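Local structure of V-type ATP synthase alpha chain (Nanoarchaeum equitans Kin4-M, 5BN3) at residues 111-116 against 159-164; 71-76 against 133-138; 67-72 against 105-110; 141-146 against 309-314. The protein belongs to the alpha/beta family of V/A-type ATP synthase subunits and carries a P-loop nucleotide-binding domain with bound ADP. One frame throughout, in Å; residues are numbered along the deposited sequence.

Interaction 1: 111-116 against 159-164; sequences KKVWEF and EGNFTI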
loop_
_atom_site.group_PDB
_atom_site.type_symbol
_atom_site.label_atom_id
_atom_site.label_comp_id
_atom_site.label_asym_id
_atom_site.label_seq_id
_atom_site.Cartn_x
_atom_site.Cartn_y
_atom_site.Cartn_z
ATOM N N LYS A 111 -50.534 -23.261 15.467
ATOM C CA LYS A 111 -51.969 -23.483 15.288
ATOM C C LYS A 111 -52.308 -24.224 13.999
ATOM O O LYS A 111 -53.370 -24.840 13.893
ATOM C CB LYS A 111 -52.727 -22.156 15.350
ATOM C CG LYS A 111 -52.794 -21.557 16.742
ATOM C CD LYS A 111 -53.420 -20.175 16.725
ATOM C CE LYS A 111 -53.681 -19.683 18.137
ATOM N NZ LYS A 111 -54.635 -20.573 18.857
ATOM N N LYS A 112 -51.410 -24.153 13.022
ATOM C CA LYS A 112 -51.575 -24.878 11.763
ATOM C C LYS A 112 -51.763 -26.375 12.013
ATOM O O LYS A 112 -51.018 -26.983 12.787
ATOM C CB LYS A 112 -50.363 -24.646 10.858
ATOM C CG LYS A 112 -50.271 -25.592 9.677
ATOM C CD LYS A 112 -51.183 -25.186 8.530
ATOM C CE LYS A 112 -51.107 -26.208 7.400
ATOM N NZ LYS A 112 -51.853 -25.771 6.184
ATOM N N VAL A 113 -52.764 -26.963 11.365
ATOM C CA VAL A 113 -53.068 -28.378 11.554
ATOM C C VAL A 113 -52.473 -29.231 10.436
ATOM O O VAL A 113 -52.796 -29.046 9.262
ATOM C CB VAL A 113 -54.589 -28.626 11.641
ATOM C CG1 VAL A 113 -54.874 -30.111 11.749
ATOM C CG2 VAL A 113 -55.177 -27.893 12.838
ATOM N N TRP A 114 -51.606 -30.167 10.808
ATOM C CA TRP A 114 -50.940 -31.025 9.833
ATOM C C TRP A 114 -51.533 -32.427 9.815
ATOM O O TRP A 114 -52.070 -32.889 10.821
ATOM C CB TRP A 114 -49.446 -31.114 10.152
ATOM C CG TRP A 114 -48.770 -29.783 10.176
ATOM C CD1 TRP A 114 -48.416 -29.058 11.276
ATOM C CD2 TRP A 114 -48.375 -29.012 9.039
ATOM N NE1 TRP A 114 -47.819 -27.881 10.890
ATOM C CE2 TRP A 114 -47.779 -27.831 9.520
ATOM C CE3 TRP A 114 -48.460 -29.210 7.659
ATOM C CZ2 TRP A 114 -47.273 -26.849 8.667
ATOM C CZ3 TRP A 114 -47.961 -28.241 6.817
ATOM C CH2 TRP A 114 -47.377 -27.073 7.321
ATOM N N GLU A 115 -51.429 -33.109 8.678
ATOM C CA GLU A 115 -51.839 -34.510 8.603
ATOM C C GLU A 115 -50.617 -35.423 8.622
ATOM O O GLU A 115 -49.831 -35.448 7.671
ATOM C CB GLU A 115 -52.689 -34.780 7.357
ATOM C CG GLU A 115 -53.203 -36.213 7.274
ATOM C CD GLU A 115 -54.318 -36.385 6.260
ATOM O OE1 GLU A 115 -55.478 -36.586 6.681
ATOM O OE2 GLU A 115 -54.036 -36.332 5.045
ATOM N N PHE A 116 -50.464 -36.170 9.711
ATOM C CA PHE A 116 -49.327 -37.064 9.893
ATOM C C PHE A 116 -49.673 -38.508 9.525
ATOM O O PHE A 116 -50.602 -39.094 10.083
ATOM C CB PHE A 116 -48.839 -36.986 11.342
ATOM C CG PHE A 116 -47.740 -37.952 11.669
ATOM C CD1 PHE A 116 -46.467 -37.772 11.154
ATOM C CD2 PHE A 116 -47.978 -39.032 12.506
ATOM C CE1 PHE A 116 -45.449 -38.656 11.459
ATOM C CE2 PHE A 116 -46.965 -39.922 12.816
ATOM C CZ PHE A 116 -45.697 -39.734 12.292
ATOM N N GLU A 159 -51.823 -41.269 14.329
ATOM C CA GLU A 159 -52.042 -40.964 12.922
ATOM C C GLU A 159 -53.152 -39.932 12.803
ATOM O O GLU A 159 -54.108 -39.955 13.580
ATOM C CB GLU A 159 -52.438 -42.238 12.169
ATOM C CG GLU A 159 -53.043 -42.003 10.793
ATOM C CD GLU A 159 -53.467 -43.292 10.115
ATOM O OE1 GLU A 159 -53.811 -44.258 10.830
ATOM O OE2 GLU A 159 -53.453 -43.337 8.867
ATOM N N GLY A 160 -53.020 -39.016 11.847
ATOM C CA GLY A 160 -54.088 -38.079 11.560
ATOM C C GLY A 160 -53.688 -36.624 11.673
ATOM O O GLY A 160 -52.559 -36.248 11.353
ATOM N N ASN A 161 -54.623 -35.805 12.141
ATOM C CA ASN A 161 -54.423 -34.364 12.185
ATOM C C ASN A 161 -53.876 -33.874 13.524
ATOM O O ASN A 161 -54.474 -34.113 14.575
ATOM C CB ASN A 161 -55.723 -33.645 11.822
ATOM C CG ASN A 161 -56.258 -34.068 10.467
ATOM O OD1 ASN A 161 -55.766 -33.628 9.425
ATOM N ND2 ASN A 161 -57.265 -34.932 10.473
ATOM N N PHE A 162 -52.731 -33.196 13.474
ATOM C CA PHE A 162 -52.061 -32.704 14.675
ATOM C C PHE A 162 -51.467 -31.317 14.453
ATOM O O PHE A 162 -51.179 -30.931 13.320
ATOM C CB PHE A 162 -50.924 -33.649 15.081
ATOM C CG PHE A 162 -51.360 -35.061 15.329
ATOM C CD1 PHE A 162 -51.379 -35.984 14.295
ATOM C CD2 PHE A 162 -51.730 -35.474 16.600
ATOM C CE1 PHE A 162 -51.773 -37.288 14.520
ATOM C CE2 PHE A 162 -52.123 -36.779 16.832
ATOM C CZ PHE A 162 -52.144 -37.687 15.791
ATOM N N THR A 163 -51.282 -30.573 15.541
ATOM C CA THR A 163 -50.502 -29.337 15.498
ATOM C C THR A 163 -49.085 -29.665 15.951
ATOM O O THR A 163 -48.824 -30.777 16.412
ATOM C CB THR A 163 -51.109 -28.219 16.370
ATOM O OG1 THR A 163 -51.007 -28.570 17.755
ATOM C CG2 THR A 163 -52.567 -27.993 16.009
ATOM N N ILE A 164 -48.178 -28.698 15.835
ATOM C CA ILE A 164 -46.746 -28.947 16.007
ATOM C C ILE A 164 -46.323 -29.395 17.417
ATOM O O ILE A 164 -45.358 -30.148 17.568
ATOM C CB ILE A 164 -45.912 -27.718 15.537
ATOM C CG1 ILE A 164 -44.847 -28.143 14.528
ATOM C CG2 ILE A 164 -45.280 -26.982 16.707
ATOM C CD1 ILE A 164 -45.417 -28.646 13.228
HETATM O O HOH W 1 -48.839 -26.523 14.109
HETATM O O HOH W 2 -56.605 -33.398 6.453
#

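Interaction 2: 71-76 against 133-138; sequences LGPGLL and GTVNEN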
loop_
_atom_site.group_PDB
_atom_site.type_symbol
_atom_site.label_atom_id
_atom_site.label_comp_id
_atom_site.label_asym_id
_atom_site.label_seq_id
_atom_site.Cartn_x
_atom_site.Cartn_y
_atom_site.Cartn_z
ATOM N N LEU A 71 -36.944 -27.512 13.830
ATOM C CA LEU A 71 -36.960 -28.208 12.548
ATOM C C LEU A 71 -38.211 -29.072 12.420
ATOM O O LEU A 71 -38.361 -30.064 13.132
ATOM C CB LEU A 71 -35.712 -29.080 12.411
ATOM C CG LEU A 71 -34.375 -28.343 12.534
ATOM C CD1 LEU A 71 -33.220 -29.325 12.651
ATOM C CD2 LEU A 71 -34.176 -27.430 11.340
ATOM N N GLY A 72 -39.100 -28.693 11.506
ATOM C CA GLY A 72 -40.323 -29.440 11.262
ATOM C C GLY A 72 -41.197 -28.738 10.241
ATOM O O GLY A 72 -40.752 -27.787 9.593
ATOM N N PRO A 73 -42.445 -29.208 10.083
ATOM C CA PRO A 73 -43.403 -28.570 9.174
ATOM C C PRO A 73 -43.674 -27.126 9.582
ATOM O O PRO A 73 -43.850 -26.851 10.772
ATOM C CB PRO A 73 -44.671 -29.410 9.359
ATOM C CG PRO A 73 -44.174 -30.744 9.812
ATOM C CD PRO A 73 -42.988 -30.440 10.682
ATOM N N GLY A 74 -43.698 -26.218 8.609
ATOM C CA GLY A 74 -43.921 -24.811 8.890
ATOM C C GLY A 74 -42.830 -23.888 8.372
ATOM O O GLY A 74 -42.969 -22.665 8.428
ATOM N N LEU A 75 -41.746 -24.471 7.864
ATOM C CA LEU A 75 -40.623 -23.693 7.343
ATOM C C LEU A 75 -40.833 -23.320 5.878
ATOM O O LEU A 75 -40.541 -22.196 5.465
ATOM C CB LEU A 75 -39.318 -24.483 7.484
ATOM C CG LEU A 75 -38.818 -24.772 8.900
ATOM C CD1 LEU A 75 -37.612 -25.697 8.866
ATOM C CD2 LEU A 75 -38.464 -23.480 9.607
ATOM N N LEU A 76 -41.347 -24.268 5.099
ATOM C CA LEU A 76 -41.493 -24.094 3.652
ATOM C C LEU A 76 -42.426 -22.942 3.278
ATOM O O LEU A 76 -43.452 -22.722 3.930
ATOM C CB LEU A 76 -41.969 -25.396 2.998
ATOM C CG LEU A 76 -41.007 -26.580 3.112
ATOM C CD1 LEU A 76 -41.560 -27.820 2.423
ATOM C CD2 LEU A 76 -39.670 -26.204 2.516
ATOM N N GLY A 133 -42.629 -41.076 9.951
ATOM C CA GLY A 133 -43.826 -40.814 9.169
ATOM C C GLY A 133 -43.658 -39.636 8.227
ATOM O O GLY A 133 -42.575 -39.057 8.141
ATOM N N THR A 134 -44.725 -39.277 7.516
ATOM C CA THR A 134 -44.674 -38.159 6.576
ATOM C C THR A 134 -45.795 -37.148 6.800
ATOM O O THR A 134 -46.865 -37.488 7.307
ATOM C CB THR A 134 -44.711 -38.631 5.104
ATOM O OG1 THR A 134 -45.903 -39.390 4.869
ATOM C CG2 THR A 134 -43.497 -39.484 4.778
ATOM N N VAL A 135 -45.534 -35.902 6.415
ATOM C CA VAL A 135 -46.536 -34.842 6.453
ATOM C C VAL A 135 -46.567 -34.133 5.104
ATOM O O VAL A 135 -45.529 -33.699 4.604
ATOM C CB VAL A 135 -46.216 -33.810 7.553
ATOM C CG1 VAL A 135 -47.112 -32.593 7.421
ATOM C CG2 VAL A 135 -46.375 -34.427 8.928
ATOM N N ASN A 136 -47.746 -34.022 4.501
ATOM C CA ASN A 136 -47.867 -33.234 3.281
ATOM C C ASN A 136 -47.819 -31.745 3.600
ATOM O O ASN A 136 -48.722 -31.210 4.245
ATOM C CB ASN A 136 -49.149 -33.569 2.516
ATOM C CG ASN A 136 -49.320 -32.719 1.267
ATOM O OD1 ASN A 136 -48.746 -33.013 0.217
ATOM N ND2 ASN A 136 -50.113 -31.659 1.376
ATOM N N GLU A 137 -46.757 -31.081 3.158
ATOM C CA GLU A 137 -46.625 -29.643 3.352
ATOM C C GLU A 137 -46.831 -28.939 2.013
ATOM O O GLU A 137 -45.869 -28.641 1.303
ATOM C CB GLU A 137 -45.254 -29.307 3.949
ATOM C CG GLU A 137 -45.128 -27.885 4.484
ATOM C CD GLU A 137 -43.884 -27.689 5.330
ATOM O OE1 GLU A 137 -43.099 -28.652 5.476
ATOM O OE2 GLU A 137 -43.686 -26.573 5.857
ATOM N N ASN A 138 -48.097 -28.695 1.677
ATOM C CA ASN A 138 -48.495 -28.066 0.414
ATOM C C ASN A 138 -47.865 -28.685 -0.835
ATOM O O ASN A 138 -47.364 -27.974 -1.707
ATOM C CB ASN A 138 -48.252 -26.551 0.455
ATOM C CG ASN A 138 -49.149 -25.845 1.458
ATOM O OD1 ASN A 138 -50.324 -25.594 1.188
ATOM N ND2 ASN A 138 -48.594 -25.513 2.619
HETATM O O HOH W 3 -40.937 -27.295 7.008
HETATM O O HOH W 4 -45.045 -24.497 5.264
#

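Interaction 3: 67-72 against 105-110; sequences LTIELG and LPTLDR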
loop_
_atom_site.group_PDB
_atom_site.type_symbol
_atom_site.label_atom_id
_atom_site.label_comp_id
_atom_site.label_asym_id
_atom_site.label_seq_id
_atom_site.Cartn_x
_atom_site.Cartn_y
_atom_site.Cartn_z
ATOM N N LEU A 67 -27.981 -21.754 21.104
ATOM C CA LEU A 67 -28.823 -21.177 20.060
ATOM C C LEU A 67 -29.353 -22.282 19.150
ATOM O O LEU A 67 -28.576 -23.002 18.521
ATOM C CB LEU A 67 -28.024 -20.148 19.253
ATOM C CG LEU A 67 -28.784 -19.017 18.554
ATOM C CD1 LEU A 67 -29.657 -18.285 19.548
ATOM C CD2 LEU A 67 -27.818 -18.041 17.894
ATOM N N THR A 68 -30.676 -22.417 19.083
ATOM C CA THR A 68 -31.293 -23.510 18.335
ATOM C C THR A 68 -32.295 -23.042 17.283
ATOM O O THR A 68 -32.727 -21.888 17.283
ATOM C CB THR A 68 -32.019 -24.500 19.272
ATOM O OG1 THR A 68 -33.151 -23.853 19.867
ATOM C CG2 THR A 68 -31.085 -24.991 20.366
ATOM N N ILE A 69 -32.658 -23.961 16.391
ATOM C CA ILE A 69 -33.720 -23.734 15.419
ATOM C C ILE A 69 -34.718 -24.888 15.483
ATOM O O ILE A 69 -34.328 -26.045 15.664
ATOM C CB ILE A 69 -33.158 -23.601 13.982
ATOM C CG1 ILE A 69 -34.289 -23.407 12.970
ATOM C CG2 ILE A 69 -32.337 -24.824 13.607
ATOM C CD1 ILE A 69 -35.110 -22.159 13.209
ATOM N N GLU A 70 -36.004 -24.568 15.368
ATOM C CA GLU A 70 -37.035 -25.597 15.312
ATOM C C GLU A 70 -37.094 -26.194 13.913
ATOM O O GLU A 70 -37.270 -25.473 12.928
ATOM C CB GLU A 70 -38.401 -25.017 15.694
ATOM C CG GLU A 70 -38.541 -24.664 17.170
ATOM C CD GLU A 70 -39.847 -23.956 17.478
ATOM O OE1 GLU A 70 -40.670 -23.784 16.552
ATOM O OE2 GLU A 70 -40.051 -23.563 18.645
ATOM N N LEU A 71 -36.944 -27.512 13.830
ATOM C CA LEU A 71 -36.960 -28.208 12.548
ATOM C C LEU A 71 -38.211 -29.072 12.420
ATOM O O LEU A 71 -38.361 -30.064 13.132
ATOM C CB LEU A 71 -35.712 -29.080 12.411
ATOM C CG LEU A 71 -34.375 -28.343 12.534
ATOM C CD1 LEU A 71 -33.220 -29.325 12.651
ATOM C CD2 LEU A 71 -34.176 -27.430 11.340
ATOM N N GLY A 72 -39.100 -28.693 11.506
ATOM C CA GLY A 72 -40.323 -29.440 11.262
ATOM C C GLY A 72 -41.197 -28.738 10.241
ATOM O O GLY A 72 -40.752 -27.787 9.593
ATOM N N LEU A 105 -41.119 -14.716 19.136
ATOM C CA LEU A 105 -42.194 -15.581 18.667
ATOM C C LEU A 105 -41.623 -16.954 18.333
ATOM O O LEU A 105 -40.438 -17.075 18.017
ATOM C CB LEU A 105 -42.852 -14.986 17.418
ATOM C CG LEU A 105 -43.510 -13.609 17.517
ATOM C CD1 LEU A 105 -44.106 -13.201 16.178
ATOM C CD2 LEU A 105 -44.578 -13.598 18.594
ATOM N N PRO A 106 -42.462 -18.000 18.404
ATOM C CA PRO A 106 -41.997 -19.327 17.988
ATOM C C PRO A 106 -41.818 -19.400 16.473
ATOM O O PRO A 106 -42.594 -18.787 15.737
ATOM C CB PRO A 106 -43.132 -20.255 18.436
ATOM C CG PRO A 106 -44.339 -19.377 18.508
ATOM C CD PRO A 106 -43.833 -18.031 18.944
ATOM N N THR A 107 -40.808 -20.142 16.026
ATOM C CA THR A 107 -40.488 -20.266 14.605
ATOM C C THR A 107 -41.611 -20.915 13.801
ATOM O O THR A 107 -42.044 -20.381 12.778
ATOM C CB THR A 107 -39.196 -21.087 14.405
ATOM O OG1 THR A 107 -38.097 -20.409 15.027
ATOM C CG2 THR A 107 -38.897 -21.278 12.923
ATOM N N LEU A 108 -42.072 -22.070 14.269
ATOM C CA LEU A 108 -43.097 -22.834 13.568
ATOM C C LEU A 108 -44.499 -22.488 14.072
ATOM O O LEU A 108 -44.723 -22.380 15.281
ATOM C CB LEU A 108 -42.827 -24.333 13.727
ATOM C CG LEU A 108 -41.433 -24.793 13.286
ATOM C CD1 LEU A 108 -41.207 -26.265 13.594
ATOM C CD2 LEU A 108 -41.248 -24.530 11.810
ATOM N N ASP A 109 -45.431 -22.312 13.136
ATOM C CA ASP A 109 -46.823 -21.981 13.454
ATOM C C ASP A 109 -47.418 -23.024 14.401
ATOM O O ASP A 109 -47.414 -24.219 14.101
ATOM C CB ASP A 109 -47.649 -21.890 12.164
ATOM C CG ASP A 109 -48.985 -21.188 12.362
ATOM O OD1 ASP A 109 -49.644 -21.408 13.401
ATOM O OD2 ASP A 109 -49.384 -20.414 11.468
ATOM N N ARG A 110 -47.917 -22.563 15.546
ATOM C CA ARG A 110 -48.391 -23.452 16.606
ATOM C C ARG A 110 -49.862 -23.838 16.459
ATOM O O ARG A 110 -50.375 -24.645 17.234
ATOM C CB ARG A 110 -48.170 -22.801 17.978
ATOM C CG ARG A 110 -46.711 -22.619 18.376
ATOM C CD ARG A 110 -46.007 -23.958 18.520
ATOM N NE ARG A 110 -44.761 -23.860 19.279
ATOM C CZ ARG A 110 -43.558 -23.705 18.734
ATOM N NH1 ARG A 110 -43.428 -23.623 17.417
ATOM N NH2 ARG A 110 -42.484 -23.628 19.507
HETATM O O HOH W 5 -36.528 -21.755 16.417
HETATM O O HOH W 6 -39.178 -21.094 18.227
#

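Interaction 4: 141-146 against 309-314; sequences EHRIIV and RDQGYS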
loop_
_atom_site.group_PDB
_atom_site.type_symbol
_atom_site.label_atom_id
_atom_site.label_comp_id
_atom_site.label_asym_id
_atom_site.label_seq_id
_atom_site.Cartn_x
_atom_site.Cartn_y
_atom_site.Cartn_z
ATOM N N GLU A 141 -43.561 -33.804 0.337
ATOM C CA GLU A 141 -43.562 -34.886 1.317
ATOM C C GLU A 141 -42.510 -34.641 2.401
ATOM O O GLU A 141 -41.355 -35.054 2.275
ATOM C CB GLU A 141 -43.326 -36.243 0.645
ATOM C CG GLU A 141 -43.345 -37.416 1.617
ATOM C CD GLU A 141 -42.965 -38.736 0.973
ATOM O OE1 GLU A 141 -41.873 -39.257 1.285
ATOM O OE2 GLU A 141 -43.763 -39.263 0.168
ATOM N N HIS A 142 -42.917 -33.963 3.467
ATOM C CA HIS A 142 -42.017 -33.707 4.582
ATOM C C HIS A 142 -41.853 -34.978 5.400
ATOM O O HIS A 142 -42.827 -35.522 5.927
ATOM C CB HIS A 142 -42.560 -32.578 5.457
ATOM C CG HIS A 142 -41.548 -31.995 6.394
ATOM N ND1 HIS A 142 -41.386 -30.634 6.554
ATOM C CD2 HIS A 142 -40.659 -32.581 7.227
ATOM C CE1 HIS A 142 -40.435 -30.411 7.441
ATOM N NE2 HIS A 142 -39.977 -31.572 7.868
ATOM N N ARG A 143 -40.619 -35.456 5.499
ATOM C CA ARG A 143 -40.337 -36.672 6.243
ATOM C C ARG A 143 -39.974 -36.363 7.688
ATOM O O ARG A 143 -38.991 -35.673 7.966
ATOM C CB ARG A 143 -39.238 -37.475 5.542
ATOM C CG ARG A 143 -39.704 -38.043 4.205
ATOM C CD ARG A 143 -38.557 -38.418 3.289
ATOM N NE ARG A 143 -39.043 -38.799 1.962
ATOM C CZ ARG A 143 -38.267 -38.972 0.896
ATOM N NH1 ARG A 143 -36.957 -38.797 0.986
ATOM N NH2 ARG A 143 -38.804 -39.314 -0.265
ATOM N N ILE A 144 -40.795 -36.863 8.607
ATOM C CA ILE A 144 -40.566 -36.643 10.027
ATOM C C ILE A 144 -39.473 -37.587 10.508
ATOM O O ILE A 144 -39.713 -38.777 10.718
ATOM C CB ILE A 144 -41.853 -36.848 10.848
ATOM C CG1 ILE A 144 -43.007 -36.062 10.219
ATOM C CG2 ILE A 144 -41.640 -36.432 12.298
ATOM C CD1 ILE A 144 -42.742 -34.565 10.089
ATOM N N ILE A 145 -38.265 -37.055 10.657
ATOM C CA ILE A 145 -37.140 -37.843 11.133
ATOM C C ILE A 145 -36.928 -37.594 12.620
ATOM O O ILE A 145 -36.871 -36.446 13.067
ATOM C CB ILE A 145 -35.848 -37.539 10.339
ATOM C CG1 ILE A 145 -35.598 -36.032 10.264
ATOM C CG2 ILE A 145 -35.942 -38.118 8.931
ATOM C CD1 ILE A 145 -34.276 -35.669 9.616
ATOM N N VAL A 146 -36.834 -38.677 13.385
ATOM C CA VAL A 146 -36.615 -38.576 14.819
ATOM C C VAL A 146 -35.217 -38.026 15.074
ATOM O O VAL A 146 -34.315 -38.234 14.258
ATOM C CB VAL A 146 -36.799 -39.943 15.512
ATOM C CG1 VAL A 146 -38.205 -40.464 15.285
ATOM C CG2 VAL A 146 -35.786 -40.946 15.001
ATOM N N ARG A 309 -31.630 -32.447 4.028
ATOM C CA ARG A 309 -30.679 -33.424 3.508
ATOM C C ARG A 309 -30.844 -34.760 4.230
ATOM O O ARG A 309 -30.794 -35.825 3.612
ATOM C CB ARG A 309 -29.247 -32.914 3.684
ATOM C CG ARG A 309 -28.170 -33.909 3.268
ATOM C CD ARG A 309 -26.866 -33.624 3.987
ATOM N NE ARG A 309 -26.992 -33.843 5.428
ATOM C CZ ARG A 309 -26.054 -33.540 6.320
ATOM N NH1 ARG A 309 -24.910 -32.996 5.926
ATOM N NH2 ARG A 309 -26.263 -33.775 7.607
ATOM N N ASP A 310 -31.052 -34.694 5.542
ATOM C CA ASP A 310 -31.196 -35.894 6.362
ATOM C C ASP A 310 -32.466 -36.687 6.042
ATOM O O ASP A 310 -32.579 -37.860 6.398
ATOM C CB ASP A 310 -31.164 -35.521 7.849
ATOM C CG ASP A 310 -29.806 -35.016 8.299
ATOM O OD1 ASP A 310 -28.798 -35.296 7.613
ATOM O OD2 ASP A 310 -29.748 -34.347 9.352
ATOM N N GLN A 311 -33.418 -36.048 5.369
ATOM C CA GLN A 311 -34.640 -36.724 4.948
ATOM C C GLN A 311 -34.420 -37.468 3.636
ATOM O O GLN A 311 -35.327 -38.126 3.127
ATOM C CB GLN A 311 -35.789 -35.720 4.788
ATOM C CG GLN A 311 -36.170 -34.985 6.067
ATOM C CD GLN A 311 -37.240 -33.933 5.842
ATOM O OE1 GLN A 311 -38.071 -34.054 4.940
ATOM N NE2 GLN A 311 -37.218 -32.887 6.661
ATOM N N GLY A 312 -33.215 -37.357 3.087
ATOM C CA GLY A 312 -32.895 -38.016 1.833
ATOM C C GLY A 312 -33.262 -37.153 0.642
ATOM O O GLY A 312 -33.607 -37.660 -0.428
ATOM N N TYR A 313 -33.184 -35.840 0.829
ATOM C CA TYR A 313 -33.502 -34.900 -0.237
ATOM C C TYR A 313 -32.257 -34.153 -0.714
ATOM O O TYR A 313 -31.232 -34.124 -0.029
ATOM C CB TYR A 313 -34.563 -33.898 0.229
ATOM C CG TYR A 313 -35.966 -34.464 0.315
ATOM C CD1 TYR A 313 -36.618 -34.927 -0.819
ATOM C CD2 TYR A 313 -36.646 -34.506 1.523
ATOM C CE1 TYR A 313 -37.903 -35.434 -0.749
ATOM C CE2 TYR A 313 -37.934 -35.011 1.603
ATOM C CZ TYR A 313 -38.555 -35.474 0.463
ATOM O OH TYR A 313 -39.834 -35.976 0.529
ATOM N N SER A 314 -32.353 -33.556 -1.898
ATOM C CA SER A 314 -31.293 -32.695 -2.407
ATOM C C SER A 314 -31.658 -31.249 -2.090
ATOM O O SER A 314 -32.788 -30.814 -2.330
ATOM C CB SER A 314 -31.106 -32.884 -3.912
ATOM O OG SER A 314 -32.246 -32.459 -4.631
#

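Interaction 1: 111-116 against 159-164
Trp-114, Phe-116 and Phe-162 bury the most surface where strand 114-116 runs antiparallel to strand 160-162. Trp-114 and Phe-162 form a hydrogen-bonded pair. Trp-114 N gives to Phe-162 O at 2.7 Å, and Phe-162 N returns a bond to Trp-114 O at 2.8 Å. A second such pair joins Phe-116 and Gly-160, with Gly-160 N to Phe-116 O at 3.0 Å. The three aromatic side chains lie on one face of the sheet. The Trp-114 side chain runs beside Ile-164 and points the same way. The Ile-164 CD1 methyl comes obliquely to the indole, 3.4 Å from Trp-114 NE1. Phe-162 has CG anti to its carbonyl carbon (chi1 -58°), which brings ring atom CD1 to 4.0 Å from Phe-116 CB. On the other face Glu-115 crosses Asn-161, with their flat ends turned 31° apart. A water bonds to Asn-161 OD1 and weakly to Glu-115 OE1. Beyond the strand pair, another water links Lys-112 O to Ile-164 N. Trp-114 and Phe-116 also pack on strand 131-137. The pairing makes 160-162 an outer strand, within this chain, of a four-stranded antiparallel sheet in the barrel-sandwich domain of the alpha/beta family.

Interaction 2: 71-76 against 133-138
Glu-137 sends its carboxylate from strand 133-137 into the loop 73-76. Gly-74 N bonds to Glu-137 OE2 at 2.8 Å, with an N-H...O angle of 160°. The amide comes from above the carboxylate plane, 50° out of it. Leu-76 N makes a weak bond to the same oxygen at 3.4 Å. The Leu-76 side chain crosses the acid, and its CD1 methyl lies 3.5 Å from Glu-137 OE1. The Pro-73 ring packs on Val-135, with Pro-73 CG 4.2 Å from Val-135 CG1. The Glu-137 chain is extended, with CG anti to the backbone N (chi1 -167°), and this carries the carboxylate across to the loop. His-142 ND1 bonds directly to Glu-137 OE1. Two waters also bond to the acid. One joins Glu-137 OE1 to Gly-72 O and Leu-75 N. The other donates to both Glu-137 OE2 and Leu-76 O. Farther out, Trp-114 packs on both Pro-73 and Glu-137. Phe-308 of helix 293-309 touches Leu-76. The buried acid thus fastens a loop without regular structure to the sheet. Its amide, histidine and water partners would be expected to stabilise the carboxylate form.

Interaction 3: 67-72 against 105-110
Glu-70 OE1 is gripped by two donors from segment 105-110, Leu-108 N at 3.2 Å and Arg-110 NH1 at 2.9 Å. They reach the oxygen from opposite faces of the carboxylate plane. The contact ties strand 68-71, paired with strand 180-183, to the loop that leads into the barrel-sandwich sheet. Arg-110 NH2 takes the other oxygen, Glu-70 OE2, at 2.6 Å and 168°. The result is an end-on, two-pronged salt bridge. Arg-110 meets both oxygens on the syn side, and both lie near the guanidinium plane, although the two flat groups are turned 35° apart. The Arg-110 chain bends at chi2 (-64°), which folds the guanidinium back toward Glu-70. Arg-110 NH1 also makes a weak bond to Leu-108 O, and Pro-106 CB rests over one guanidinium face. Leu-108 packs along the stem of the acid, with its CD1 methyl 3.7 Å from Glu-70 CB. Ile-69 crosses Thr-107 at about a right angle. Thr-107 OG1 bonds to Gly-84 O. Two waters also bridge the segments. One runs from Thr-107 N to Glu-70 OE2, weakly at the acid. The other accepts from Glu-70 N at 3.0 Å and donates to Thr-107 OG1 at 2.5 Å.

Interaction 4: 141-146 against 309-314
Arg-143 lays its guanidinium flat on the ring of Tyr-313, a cation-pi stack with centres 4.2 Å apart and planes at 16°. The Arg-143 chain is extended from CG to NE, which carries the group across to the ring. Tyr-313 OH lies over one guanidinium face, offset toward the rim. The edge of the guanidinium makes the bonds. Arg-143 NH1 gives to Gln-311 O at 2.8 Å, almost exactly in the guanidinium plane. Arg-143 NE meets Glu-141 OE1 at 2.9 Å on the anti side, as a salt bridge. The Tyr-313 hydroxyl donates to Glu-141 O at 2.5 Å, so short that the exact length is doubtful. Gln-311 extends toward the strand, and its OE1 accepts from Arg-143 N at 3.0 Å. Arg-143 N sits above the plane of the Gln-311 side-chain carbonyl, 61° out of it. Ile-145 CD1 packs 3.6 Å from Asp-310 CB. Asp-310 pairs with Arg-309 through OD1 and with Arg-188 through OD2. Just after helix 293-309, Gly-312 is the first residue to leave helical angles, in a Schellman motif. The contact joins the barrel-sandwich sheet to the nucleotide-binding domain. The Glu-141 carboxylate probably balances the arginine's charge, while the Tyr-313 ring face offers it a cation-pi contact.

Interactions 1, 2 and 4 all reach the sheet formed by strands 114-118, 131-137, 140-145 and 160-162. Interactions 2 and 4 lie closest, with centres about 9 Å apart. Their strands are neighbours, and Val-135 N is 2.8 Å from His-142 O in a probable hydrogen bond. Interaction 2 also touches interaction 1, where Phe-116 CE1 is 3.5 Å from Gly-133 CA. Interactions 2 and 3 share Leu-71 and Gly-72. Ile-164 CG2 meets Arg-110 CD at 3.6 Å, linking interactions 1 and 3. None of these segments belongs to the ADP pocket. In interaction 4 the Tyr-313 side chain is about 8 Å from a bound magnesium ion, too far to coordinate it.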